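Local coordinates for RmpD (Hexulose-6-phosphate synthase) (Streptococcus mutans, PDB 3EXT), which is a TIM-barrel protein of the HUMPS family that carries a magnesium ion inside its barrel, toward the C-terminal ends of the strands, at residues Val62-Cys67 against Trp85-Cys90; Ile34-Val39 against Glu47-Leu52. One frame throughout, in Å; residues are numbered along the deposited sequence.

Contact 1: Val62-Cys67 against Trp85-Cys90; sequences VADTKC and WMTCIC. With MG (magnesium ion), chain B.
Thr87 meets the strand Val62-Cys67 with a hydroxyl that works in both directions. OG1 donates a hydrogen bond to Asp64 OD1 at 2.7 Å, on the lone pair facing away from the other carboxylate oxygen, and accepts the backbone N-H of Lys66, N to OG1 2.9 Å. A chi1 of 58° sets OG1 between its own backbone N and carbonyl carbon, where it can reach both partners. With OD1 held, Asp64 turns OD2 to the magnesium ion, 1.9 Å away. Lys66 NZ also forms a salt bridge with OD2 and gives a hydrogen bond to a water bound to the metal. These are neighbouring parallel strands of the TIM barrel, joined by helix 71-79 in a beta-alpha-beta unit. Ala63 pairs with Met86 but Cys67 with Cys88, a shift of two that makes a beta bulge, with Asp64 at the centre of an inverse gamma turn. On the face toward the outer helices runs Met86. Its CB comes near Ala63 O; CG comes 3.2 Å from the same oxygen and also touches Thr65 OG1; SD passes Thr65 OG1 at 3.3 Å, the two side chains crossing at about a right angle; CE, bent round at chi3 69°, ends 3.8 Å from Cys67 CB. On the other face, Val62 CG2 sits obliquely against the Trp85 ring, 3.5 Å from CE3.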
loop_
_atom_site.group_PDB
_atom_site.type_symbol
_atom_site.label_atom_id
_atom_site.label_comp_id
_atom_site.label_asym_id
_atom_site.label_seq_id
_atom_site.Cartn_x
_atom_site.Cartn_y
_atom_site.Cartn_z
ATOM N N VAL A 62 -6.910 8.377 11.267
ATOM C CA VAL A 62 -6.545 8.040 9.910
ATOM C C VAL A 62 -5.906 6.653 9.897
ATOM O O VAL A 62 -4.980 6.399 10.680
ATOM C CB VAL A 62 -5.573 9.099 9.283
ATOM C CG1 VAL A 62 -5.166 8.711 7.854
ATOM C CG2 VAL A 62 -6.257 10.469 9.286
ATOM N N ALA A 63 -6.437 5.774 9.036
ATOM C CA ALA A 63 -5.744 4.535 8.666
ATOM C C ALA A 63 -5.092 4.749 7.296
ATOM O O ALA A 63 -5.751 4.746 6.223
ATOM C CB ALA A 63 -6.710 3.312 8.643
ATOM N N ASP A 64 -3.783 4.969 7.340
ATOM C CA ASP A 64 -3.039 5.221 6.106
ATOM C C ASP A 64 -2.636 3.899 5.452
ATOM O O ASP A 64 -1.477 3.464 5.548
ATOM C CB ASP A 64 -1.806 6.095 6.453
ATOM C CG ASP A 64 -1.001 6.498 5.255
ATOM O OD1 ASP A 64 -1.427 6.317 4.094
ATOM O OD2 ASP A 64 0.148 6.966 5.476
ATOM N N THR A 65 -3.570 3.259 4.748
ATOM C CA THR A 65 -3.311 1.925 4.154
ATOM C C THR A 65 -2.760 2.032 2.732
ATOM O O THR A 65 -2.237 1.029 2.180
ATOM C CB THR A 65 -4.638 1.121 4.042
ATOM O OG1 THR A 65 -5.581 1.907 3.304
ATOM C CG2 THR A 65 -5.214 0.785 5.472
ATOM N N LYS A 66 -2.861 3.225 2.131
ATOM C CA LYS A 66 -2.511 3.434 0.703
ATOM C C LYS A 66 -3.118 2.316 -0.138
ATOM O O LYS A 66 -2.436 1.706 -0.944
ATOM C CB LYS A 66 -0.999 3.478 0.493
ATOM C CG LYS A 66 -0.403 4.832 0.949
ATOM C CD LYS A 66 1.105 4.799 1.034
ATOM C CE LYS A 66 1.687 6.169 1.504
ATOM N NZ LYS A 66 1.411 6.445 2.959
ATOM N N CYS A 67 -4.410 2.091 0.038
ATOM C CA CYS A 67 -5.104 0.985 -0.639
ATOM C C CYS A 67 -4.988 1.114 -2.177
ATOM O O CYS A 67 -5.293 2.163 -2.718
ATOM C CB CYS A 67 -6.548 1.072 -0.211
ATOM S SG CYS A 67 -7.620 -0.155 -0.898
ATOM N N TRP A 85 -10.768 8.381 8.372
ATOM C CA TRP A 85 -10.265 8.633 7.027
ATOM C C TRP A 85 -9.368 7.496 6.640
ATOM O O TRP A 85 -8.635 6.985 7.486
ATOM C CB TRP A 85 -9.466 9.941 6.953
ATOM C CG TRP A 85 -10.267 11.210 7.297
ATOM C CD1 TRP A 85 -11.632 11.385 7.279
ATOM C CD2 TRP A 85 -9.699 12.465 7.656
ATOM N NE1 TRP A 85 -11.949 12.678 7.702
ATOM C CE2 TRP A 85 -10.770 13.362 7.911
ATOM C CE3 TRP A 85 -8.376 12.913 7.845
ATOM C CZ2 TRP A 85 -10.546 14.700 8.289
ATOM C CZ3 TRP A 85 -8.163 14.249 8.242
ATOM C CH2 TRP A 85 -9.255 15.117 8.465
ATOM N N MET A 86 -9.464 7.042 5.405
ATOM C CA MET A 86 -8.526 6.007 4.918
ATOM C C MET A 86 -7.867 6.511 3.632
ATOM O O MET A 86 -8.552 7.114 2.800
ATOM C CB MET A 86 -9.231 4.692 4.612
ATOM C CG MET A 86 -8.182 3.577 4.476
ATOM S SD MET A 86 -8.794 1.969 3.939
ATOM C CE MET A 86 -9.267 2.285 2.205
ATOM N N THR A 87 -6.570 6.236 3.431
ATOM C CA THR A 87 -5.945 6.640 2.185
ATOM C C THR A 87 -6.029 5.503 1.111
ATOM O O THR A 87 -5.924 4.302 1.437
ATOM C CB THR A 87 -4.454 6.968 2.378
ATOM O OG1 THR A 87 -3.785 5.827 2.913
ATOM C CG2 THR A 87 -4.225 8.215 3.297
ATOM N N CYS A 88 -6.165 5.927 -0.143
ATOM C CA CYS A 88 -5.967 5.090 -1.317
ATOM C C CYS A 88 -4.828 5.720 -2.085
ATOM O O CYS A 88 -4.769 6.943 -2.173
ATOM C CB CYS A 88 -7.227 5.086 -2.230
ATOM S SG CYS A 88 -8.592 3.999 -1.689
ATOM N N ILE A 89 -3.952 4.885 -2.645
ATOM C CA ILE A 89 -2.846 5.334 -3.470
ATOM C C ILE A 89 -3.449 5.820 -4.814
ATOM O O ILE A 89 -4.437 5.251 -5.318
ATOM C CB ILE A 89 -1.754 4.229 -3.646
ATOM C CG1 ILE A 89 -0.459 4.755 -4.227
ATOM C CG2 ILE A 89 -2.213 3.101 -4.563
ATOM C CD1 ILE A 89 0.256 5.739 -3.361
ATOM N N CYS A 90 -2.862 6.860 -5.373
ATOM C CA CYS A 90 -3.437 7.475 -6.586
ATOM C C CYS A 90 -3.506 6.510 -7.751
ATOM O O CYS A 90 -4.256 6.759 -8.688
ATOM C CB CYS A 90 -2.687 8.748 -6.991
ATOM S SG CYS A 90 -0.929 8.532 -7.188
HETATM MG MG MG B . 0.772 8.723 5.987
HETATM O O HOH W 1 1.895 9.110 4.206
HETATM O O HOH W 2 1.308 10.921 6.604
HETATM O O HOH W 3 -1.061 9.748 5.016
HETATM O O HOH W 4 2.413 7.939 6.566
#

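Contact 2: Ile34-Val39 against Glu47-Leu52; sequences IEAGTV and ELVEVL. With MG (magnesium ion), chain B.
Glu35 OE1 accepts hydrogen bonds from a metal-bound water, at 2.8 Å, and from Gln9 NE2, while OE2 of the same carboxylate binds the magnesium ion at 2.1 Å. Two grips on one oxygen and a metal bond on the other should fix the rotation of the group. The side chain gets there with CG anti to the backbone N (chi1 163°) and an extended chain beyond. Its neighbours Ile34 and Ala36 point the other way, toward helix 47-55, so the strand shows an acid to the barrel interior and aliphatic groups to the outside. This is the usual alternation of a TIM-barrel strand, with the helix nearly antiparallel to it at 163° and the segment axes 9.2 Å apart. Ala36 CB fits among three side chains of the helix: it is 3.8 Å from Leu48 CD2, with Val49 CG2 and Leu52 CD1 a little farther off. Ile34 reaches Leu52 through its CG2 branch, which meets both methyls, CD1 and CD2, at 4.1 Å each. Helix 17-27 packs on the same helix residues, Leu17 and Ile21 touching Leu48 and Ala24 touching Leu52.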
loop_
_atom_site.group_PDB
_atom_site.type_symbol
_atom_site.label_atom_id
_atom_site.label_comp_id
_atom_site.label_asym_id
_atom_site.label_seq_id
_atom_site.Cartn_x
_atom_site.Cartn_y
_atom_site.Cartn_z
ATOM N N ILE A 34 -5.012 12.039 14.400
ATOM C CA ILE A 34 -4.017 11.042 14.744
ATOM C C ILE A 34 -4.014 9.985 13.636
ATOM O O ILE A 34 -5.063 9.430 13.281
ATOM C CB ILE A 34 -4.271 10.428 16.135
ATOM C CG1 ILE A 34 -4.205 11.550 17.228
ATOM C CG2 ILE A 34 -3.277 9.285 16.425
ATOM C CD1 ILE A 34 -4.388 11.078 18.667
ATOM N N GLU A 35 -2.840 9.715 13.065
ATOM C CA GLU A 35 -2.795 8.799 11.911
ATOM C C GLU A 35 -1.968 7.568 12.186
ATOM O O GLU A 35 -0.792 7.703 12.538
ATOM C CB GLU A 35 -2.187 9.552 10.723
ATOM C CG GLU A 35 -1.722 8.643 9.625
ATOM C CD GLU A 35 -0.723 9.278 8.666
ATOM O OE1 GLU A 35 -0.517 10.542 8.677
ATOM O OE2 GLU A 35 -0.123 8.494 7.895
ATOM N N ALA A 36 -2.535 6.372 11.976
ATOM C CA ALA A 36 -1.706 5.142 11.853
ATOM C C ALA A 36 -1.055 5.078 10.485
ATOM O O ALA A 36 -1.760 4.796 9.480
ATOM C CB ALA A 36 -2.531 3.866 12.051
ATOM N N GLY A 37 0.277 5.275 10.453
ATOM C CA GLY A 37 0.965 5.387 9.181
ATOM C C GLY A 37 1.155 3.995 8.557
ATOM O O GLY A 37 1.048 2.973 9.268
ATOM N N THR A 38 1.372 3.947 7.242
ATOM C CA THR A 38 1.380 2.663 6.496
ATOM C C THR A 38 2.483 1.742 7.016
ATOM O O THR A 38 2.321 0.496 7.081
ATOM C CB THR A 38 1.678 2.891 4.988
ATOM O OG1 THR A 38 0.965 4.023 4.517
ATOM C CG2 THR A 38 1.305 1.646 4.045
ATOM N N VAL A 39 3.647 2.342 7.324
ATOM C CA VAL A 39 4.777 1.545 7.865
ATOM C C VAL A 39 4.356 0.793 9.133
ATOM O O VAL A 39 4.656 -0.413 9.297
ATOM C CB VAL A 39 6.003 2.445 8.183
ATOM C CG1 VAL A 39 7.070 1.668 8.890
ATOM C CG2 VAL A 39 6.564 2.977 6.889
ATOM N N GLU A 47 -5.361 -3.598 14.531
ATOM C CA GLU A 47 -5.773 -3.450 15.936
ATOM C C GLU A 47 -5.312 -2.106 16.509
ATOM O O GLU A 47 -5.964 -1.549 17.425
ATOM C CB GLU A 47 -5.313 -4.594 16.832
ATOM C CG GLU A 47 -6.170 -4.619 18.108
ATOM C CD GLU A 47 -5.808 -5.735 19.071
ATOM O OE1 GLU A 47 -4.721 -6.355 18.939
ATOM O OE2 GLU A 47 -6.618 -5.969 20.003
ATOM N N LEU A 48 -4.226 -1.564 15.943
ATOM C CA LEU A 48 -3.747 -0.207 16.328
ATOM C C LEU A 48 -4.834 0.866 16.209
ATOM O O LEU A 48 -4.960 1.759 17.058
ATOM C CB LEU A 48 -2.575 0.183 15.439
ATOM C CG LEU A 48 -2.037 1.613 15.639
ATOM C CD1 LEU A 48 -1.667 1.787 17.086
ATOM C CD2 LEU A 48 -0.866 1.782 14.756
ATOM N N VAL A 49 -5.624 0.763 15.145
ATOM C CA VAL A 49 -6.670 1.728 14.847
ATOM C C VAL A 49 -7.696 1.748 16.000
ATOM O O VAL A 49 -8.112 2.840 16.469
ATOM C CB VAL A 49 -7.311 1.447 13.434
ATOM C CG1 VAL A 49 -8.513 2.363 13.155
ATOM C CG2 VAL A 49 -6.297 1.677 12.336
ATOM N N GLU A 50 -8.069 0.542 16.441
ATOM C CA GLU A 50 -9.036 0.340 17.506
ATOM C C GLU A 50 -8.492 0.829 18.847
ATOM O O GLU A 50 -9.228 1.430 19.667
ATOM C CB GLU A 50 -9.418 -1.167 17.591
ATOM C CG GLU A 50 -10.681 -1.353 18.378
ATOM C CD GLU A 50 -11.282 -2.750 18.290
ATOM O OE1 GLU A 50 -10.879 -3.548 17.442
ATOM O OE2 GLU A 50 -12.194 -3.033 19.077
ATOM N N VAL A 51 -7.197 0.607 19.065
ATOM C CA VAL A 51 -6.558 1.124 20.292
ATOM C C VAL A 51 -6.593 2.668 20.264
ATOM O O VAL A 51 -6.918 3.306 21.278
ATOM C CB VAL A 51 -5.079 0.593 20.486
ATOM C CG1 VAL A 51 -4.450 1.197 21.750
ATOM C CG2 VAL A 51 -5.054 -0.917 20.590
ATOM N N LEU A 52 -6.278 3.269 19.110
ATOM C CA LEU A 52 -6.273 4.725 18.980
ATOM C C LEU A 52 -7.678 5.324 19.155
ATOM O O LEU A 52 -7.849 6.349 19.836
ATOM C CB LEU A 52 -5.659 5.126 17.630
ATOM C CG LEU A 52 -4.140 4.906 17.422
ATOM C CD1 LEU A 52 -3.677 5.189 15.961
ATOM C CD2 LEU A 52 -3.337 5.764 18.446
HETATM MG MG MG B . 0.772 8.723 5.987
HETATM O O HOH W 2 1.308 10.921 6.604
HETATM O O HOH W 1 1.895 9.110 4.206
HETATM O O HOH W 3 -1.061 9.748 5.016
HETATM O O HOH W 4 2.413 7.939 6.566
#

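How the contacts relate
Both contacts are buried, and both bear on the same barrel sheet, where strands 33-36 and 60-67 are neighbours, joined by backbone hydrogen bonds, among them Ala36 N to Val62 O. Contact 1 is strand against strand, nearer the chain centre, and held largely by hydrogen bonds; contact 2 is strand against outer helix, with no hydrogen bond across it and a much smaller interface, all of it aliphatic. They come together at the magnesium ion, to which each supplies one carboxylate oxygen, and share its four waters. A further tie is Thr38 OG1, at the start of helix 38-44, which probably hydrogen-bonds Asp64 O at 2.7 Å.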